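Local coordinates for protein acylneuraminate lyase (Mycoplasma synoviae, PDB 4N4P) that is an acylneuraminate lyase of the dihydrodipicolinate synthetase family, built on a TIM barrel, at residues A170-F176 and F188-W192; L196-T201 and I222-W226. One frame throughout, in Å; residues are numbered along the deposited sequence.

Contact 1. Residues A170-F176 and F188-W192; sequences ATDLFAF and FMFAW
Leu173 and Phe176 pack against Phe188, Phe190 and Trp192 in an apolar, largely aromatic contact inside one beta-alpha-beta unit of the TIM barrel, where the start of helix 173-182 lies over strand 187-190 and the residues just after it. No hydrogen bond joins the two segments. Phe176 and Phe190 form an edge-to-face (T-shaped) pair with ring centroids 5.0 Å apart and planes at 68°; Phe190 CD1 stands over the centre of the Phe176 ring. With CG anti to the backbone N (chi1 -180°), the Phe176 ring reaches the strand, and its edge meets the Phe188 side chain, CE1 lying 3.9 Å from Phe188 CB. Leu173 CD2 touches the edges of two rings, 3.6 Å from Phe190 CZ and 3.9 Å from Trp192 CE3. The first turn of the helix is held by Asp172 as N-cap: Ala175 N donates to Asp172 OD1 at 2.9 Å, almost straight, from above the carboxylate plane, while Phe174 N adds a weak bond to the same oxygen. Tyr168, on strand 163-168, hydrogen-bonds through OH to Asp172 O, and its ring meets that of Phe176. At the outer end the contact reaches the subunit interface, where Trp192 packs on Phe174 of the second subunit; Trp192 NE1 hydrogen-bonds to Glu194 OE1 of its own chain. Thr171 lies over one face of the indole, its CG2 making a CH-pi contact with the six-membered ring of Trp192, 3.7 Å from the centroid and 14° off the normal.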
loop_
_atom_site.group_PDB
_atom_site.type_symbol
_atom_site.label_atom_id
_atom_site.label_comp_id
_atom_site.label_asym_id
_atom_site.label_seq_id
_atom_site.Cartn_x
_atom_site.Cartn_y
_atom_site.Cartn_z
ATOM N N ALA A 170 15.351 -1.166 6.196
ATOM C CA ALA A 170 13.897 -1.035 6.233
ATOM C C ALA A 170 13.368 -0.397 7.524
ATOM O O ALA A 170 14.047 -0.380 8.556
ATOM C CB ALA A 170 13.224 -2.389 5.983
ATOM N N THR A 171 12.151 0.134 7.454
ATOM C CA THR A 171 11.480 0.676 8.649
ATOM C C THR A 171 10.778 -0.396 9.508
ATOM O O THR A 171 10.153 -0.101 10.543
ATOM C CB THR A 171 10.503 1.801 8.264
ATOM O OG1 THR A 171 9.548 1.295 7.315
ATOM C CG2 THR A 171 11.283 2.921 7.635
ATOM N N ASP A 172 10.926 -1.648 9.104
ATOM C CA ASP A 172 10.224 -2.730 9.747
ATOM C C ASP A 172 11.140 -3.281 10.854
ATOM O O ASP A 172 12.060 -4.063 10.583
ATOM C CB ASP A 172 9.893 -3.785 8.694
ATOM C CG ASP A 172 9.172 -4.978 9.264
ATOM O OD1 ASP A 172 9.056 -5.082 10.502
ATOM O OD2 ASP A 172 8.710 -5.808 8.470
ATOM N N LEU A 173 10.901 -2.863 12.096
ATOM C CA LEU A 173 11.741 -3.328 13.195
ATOM C C LEU A 173 11.391 -4.734 13.681
ATOM O O LEU A 173 12.201 -5.353 14.365
ATOM C CB LEU A 173 11.770 -2.339 14.343
ATOM C CG LEU A 173 12.327 -0.959 13.907
ATOM C CD1 LEU A 173 12.496 -0.088 15.092
ATOM C CD2 LEU A 173 13.648 -1.060 13.179
ATOM N N PHE A 174 10.229 -5.246 13.286
ATOM C CA PHE A 174 9.868 -6.629 13.609
ATOM C C PHE A 174 10.704 -7.567 12.731
ATOM O O PHE A 174 11.329 -8.488 13.235
ATOM C CB PHE A 174 8.354 -6.868 13.439
ATOM C CG PHE A 174 7.900 -8.236 13.851
ATOM C CD1 PHE A 174 8.429 -8.860 14.969
ATOM C CD2 PHE A 174 6.923 -8.907 13.123
ATOM C CE1 PHE A 174 8.000 -10.120 15.359
ATOM C CE2 PHE A 174 6.474 -10.197 13.518
ATOM C CZ PHE A 174 7.030 -10.794 14.627
ATOM N N ALA A 175 10.754 -7.308 11.422
ATOM C CA ALA A 175 11.598 -8.136 10.556
ATOM C C ALA A 175 13.046 -8.099 11.017
ATOM O O ALA A 175 13.740 -9.112 10.925
ATOM C CB ALA A 175 11.488 -7.707 9.085
ATOM N N PHE A 176 13.499 -6.944 11.516
ATOM C CA PHE A 176 14.860 -6.816 12.006
ATOM C C PHE A 176 15.054 -7.733 13.208
ATOM O O PHE A 176 16.046 -8.469 13.318
ATOM C CB PHE A 176 15.209 -5.374 12.404
ATOM C CG PHE A 176 16.626 -5.238 12.914
ATOM C CD1 PHE A 176 17.702 -5.516 12.074
ATOM C CD2 PHE A 176 16.877 -4.913 14.246
ATOM C CE1 PHE A 176 19.036 -5.442 12.538
ATOM C CE2 PHE A 176 18.205 -4.814 14.724
ATOM C CZ PHE A 176 19.279 -5.081 13.866
ATOM N N PHE A 188 24.634 -7.591 10.993
ATOM C CA PHE A 188 23.581 -6.741 10.445
ATOM C C PHE A 188 23.979 -5.312 10.750
ATOM O O PHE A 188 24.053 -4.930 11.915
ATOM C CB PHE A 188 22.197 -7.101 11.050
ATOM C CG PHE A 188 21.691 -8.427 10.596
ATOM C CD1 PHE A 188 20.962 -8.537 9.409
ATOM C CD2 PHE A 188 21.982 -9.582 11.315
ATOM C CE1 PHE A 188 20.514 -9.783 8.952
ATOM C CE2 PHE A 188 21.547 -10.829 10.874
ATOM C CZ PHE A 188 20.807 -10.935 9.693
ATOM N N MET A 189 24.260 -4.543 9.695
ATOM C CA MET A 189 24.566 -3.137 9.818
ATOM C C MET A 189 23.233 -2.368 9.747
ATOM O O MET A 189 22.488 -2.508 8.774
ATOM C CB MET A 189 25.563 -2.721 8.728
ATOM C CG MET A 189 26.942 -3.425 8.871
ATOM S SD MET A 189 27.814 -3.005 10.398
ATOM C CE MET A 189 28.447 -1.366 10.046
ATOM N N PHE A 190 22.903 -1.622 10.798
ATOM C CA PHE A 190 21.572 -1.009 10.904
ATOM C C PHE A 190 21.557 0.358 10.177
ATOM O O PHE A 190 22.343 1.245 10.498
ATOM C CB PHE A 190 21.184 -0.879 12.373
ATOM C CG PHE A 190 19.744 -0.552 12.585
ATOM C CD1 PHE A 190 18.776 -1.559 12.551
ATOM C CD2 PHE A 190 19.344 0.764 12.792
ATOM C CE1 PHE A 190 17.425 -1.253 12.727
ATOM C CE2 PHE A 190 17.998 1.085 12.996
ATOM C CZ PHE A 190 17.037 0.085 12.958
ATOM N N ALA A 191 20.669 0.512 9.198
ATOM C CA ALA A 191 20.738 1.649 8.286
ATOM C C ALA A 191 19.478 2.515 8.318
ATOM O O ALA A 191 19.136 3.167 7.336
ATOM C CB ALA A 191 21.068 1.196 6.863
ATOM N N TRP A 192 18.802 2.560 9.454
ATOM C CA TRP A 192 17.676 3.487 9.595
ATOM C C TRP A 192 17.978 4.465 10.735
ATOM O O TRP A 192 17.775 4.165 11.901
ATOM C CB TRP A 192 16.342 2.745 9.769
ATOM C CG TRP A 192 15.138 3.691 9.885
ATOM C CD1 TRP A 192 15.025 4.952 9.378
ATOM C CD2 TRP A 192 13.902 3.416 10.554
ATOM N NE1 TRP A 192 13.774 5.492 9.691
ATOM C CE2 TRP A 192 13.067 4.561 10.397
ATOM C CE3 TRP A 192 13.407 2.312 11.250
ATOM C CZ2 TRP A 192 11.779 4.623 10.924
ATOM C CZ3 TRP A 192 12.124 2.382 11.786
ATOM C CH2 TRP A 192 11.332 3.531 11.621
#

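Contact 2. Residues L196-T201 and I222-W226; sequences LAMGLT and IIKAW
Leu200 lies over one face of the Trp226 indole: its CB makes a CH-pi contact 3.8 Å from the centroid of the five-membered ring, and its CD1 reaches Trp226 CB at 3.7 Å. The two side chains run past each other in opposite directions. Trp226 CG is anti to the backbone N (chi1 -174°), which lays the indole across the end of helix 196-201, where NE1 donates to Thr201 OG1 at 3.3 Å. This bond is bent to 136° and tilted out of the ring plane. Thr201 OG1 in turn donates to Ala197 O at 2.8 Å, so this carbonyl accepts both the hydroxyl and Thr201 N, from opposite faces of its plane. In this TIM barrel, helices 196-201 and 212-227 come before and after strand 206-209 in the chain, and the two short segments cross at -39° with axes 10.2 Å apart. Toward the N-terminal ends of both segments, Leu196 CD2 fits against Ile223 CG1 at 3.7 Å, and Ala197 CB meets Ile222 CG2 at 3.9 Å. Phe207 of the strand backs Leu196 and Leu200, while helix 231-248 covers Ala197 and Ile222. The second subunit also reaches this contact: its Lys231 makes a cation-pi contact with Trp226, and Thr201 OG1 of the second subunit hydrogen-bonds to Thr201 OG1 of this chain.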
loop_
_atom_site.group_PDB
_atom_site.type_symbol
_atom_site.label_atom_id
_atom_site.label_comp_id
_atom_site.label_asym_id
_atom_site.label_seq_id
_atom_site.Cartn_x
_atom_site.Cartn_y
_atom_site.Cartn_z
ATOM N N LEU A 196 17.965 4.532 15.534
ATOM C CA LEU A 196 19.253 4.075 16.054
ATOM C C LEU A 196 19.112 3.324 17.381
ATOM O O LEU A 196 19.613 2.183 17.535
ATOM C CB LEU A 196 20.212 5.278 16.205
ATOM C CG LEU A 196 21.712 4.921 16.278
ATOM C CD1 LEU A 196 22.579 6.144 15.945
ATOM C CD2 LEU A 196 22.134 4.391 17.631
ATOM N N ALA A 197 18.458 3.970 18.345
ATOM C CA ALA A 197 18.330 3.405 19.688
ATOM C C ALA A 197 17.465 2.150 19.683
ATOM O O ALA A 197 17.703 1.219 20.448
ATOM C CB ALA A 197 17.774 4.439 20.648
ATOM N N MET A 198 16.484 2.102 18.802
ATOM C CA MET A 198 15.676 0.906 18.684
ATOM C C MET A 198 16.525 -0.244 18.096
ATOM O O MET A 198 16.417 -1.393 18.540
ATOM C CB MET A 198 14.387 1.223 17.930
ATOM C CG MET A 198 13.320 1.964 18.860
ATOM S SD MET A 198 11.990 2.377 17.812
ATOM C CE MET A 198 11.105 3.616 18.787
ATOM N N GLY A 199 17.377 0.087 17.115
ATOM C CA GLY A 199 18.341 -0.868 16.557
ATOM C C GLY A 199 19.283 -1.402 17.645
ATOM O O GLY A 199 19.480 -2.625 17.765
ATOM N N LEU A 200 19.892 -0.508 18.423
ATOM C CA LEU A 200 20.760 -0.937 19.536
ATOM C C LEU A 200 20.047 -1.893 20.474
ATOM O O LEU A 200 20.608 -2.900 20.896
ATOM C CB LEU A 200 21.210 0.258 20.375
ATOM C CG LEU A 200 22.287 1.187 19.805
ATOM C CD1 LEU A 200 22.209 2.440 20.637
ATOM C CD2 LEU A 200 23.693 0.560 19.841
ATOM N N THR A 201 18.815 -1.540 20.822
ATOM C CA THR A 201 18.009 -2.328 21.754
ATOM C C THR A 201 17.797 -3.767 21.259
ATOM O O THR A 201 17.717 -4.688 22.057
ATOM C CB THR A 201 16.682 -1.617 22.061
ATOM O OG1 THR A 201 16.988 -0.355 22.686
ATOM C CG2 THR A 201 15.821 -2.464 23.033
ATOM N N ILE A 222 23.795 9.148 21.586
ATOM C CA ILE A 222 22.729 8.154 21.812
ATOM C C ILE A 222 23.349 6.797 22.186
ATOM O O ILE A 222 22.950 6.166 23.164
ATOM C CB ILE A 222 21.805 7.999 20.585
ATOM C CG1 ILE A 222 21.005 9.288 20.339
ATOM C CG2 ILE A 222 20.820 6.837 20.780
ATOM C CD1 ILE A 222 20.461 9.338 18.927
ATOM N N ILE A 223 24.347 6.381 21.426
ATOM C CA ILE A 223 25.004 5.099 21.689
ATOM C C ILE A 223 25.613 5.108 23.094
ATOM O O ILE A 223 25.438 4.150 23.863
ATOM C CB ILE A 223 26.095 4.798 20.648
ATOM C CG1 ILE A 223 25.452 4.626 19.262
ATOM C CG2 ILE A 223 26.892 3.514 21.081
ATOM C CD1 ILE A 223 26.433 4.520 18.087
ATOM N N LYS A 224 26.314 6.183 23.427
ATOM C CA LYS A 224 26.967 6.259 24.760
ATOM C C LYS A 224 25.934 6.240 25.887
ATOM O O LYS A 224 26.116 5.537 26.890
ATOM C CB LYS A 224 27.903 7.462 24.867
ATOM C CG LYS A 224 29.091 7.408 23.878
ATOM C CD LYS A 224 29.861 6.054 23.874
ATOM C CE LYS A 224 30.950 6.026 24.940
ATOM N NZ LYS A 224 32.116 5.137 24.573
ATOM N N ALA A 225 24.842 6.976 25.713
ATOM C CA ALA A 225 23.753 6.961 26.707
ATOM C C ALA A 225 23.132 5.567 26.851
ATOM O O ALA A 225 22.829 5.119 27.963
ATOM C CB ALA A 225 22.652 8.026 26.351
ATOM N N TRP A 226 22.961 4.887 25.723
ATOM C CA TRP A 226 22.401 3.543 25.710
ATOM C C TRP A 226 23.339 2.598 26.435
ATOM O O TRP A 226 22.888 1.857 27.304
ATOM C CB TRP A 226 22.148 3.070 24.264
ATOM C CG TRP A 226 21.447 1.769 24.194
ATOM C CD1 TRP A 226 20.084 1.543 24.269
ATOM C CD2 TRP A 226 22.060 0.498 24.087
ATOM N NE1 TRP A 226 19.830 0.200 24.176
ATOM C CE2 TRP A 226 21.026 -0.465 24.054
ATOM C CE3 TRP A 226 23.394 0.074 23.967
ATOM C CZ2 TRP A 226 21.280 -1.835 23.951
ATOM C CZ3 TRP A 226 23.647 -1.293 23.854
ATOM C CH2 TRP A 226 22.589 -2.229 23.848
#

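Contacts 1 and 2 follow each other along the chain, the first closing at Trp192 before the second opens at Leu196, and their centres lie about 13 Å apart, on the same side of the chain's centre. Strand 187-190 leads into helix 196-201, so one stretch of chain serves both. They touch directly: Leu173 CD1 lies 3.7 Å from Met198 CB, and Phe190 CZ lies 3.9 Å from Gly199 CA. Helix 196-201 is thus packed against both helix 173-182 and helix 212-227, joining consecutive parts of the outer helical layer. Both contacts also touch the second subunit, so this side of the barrel contributes to the subunit interface.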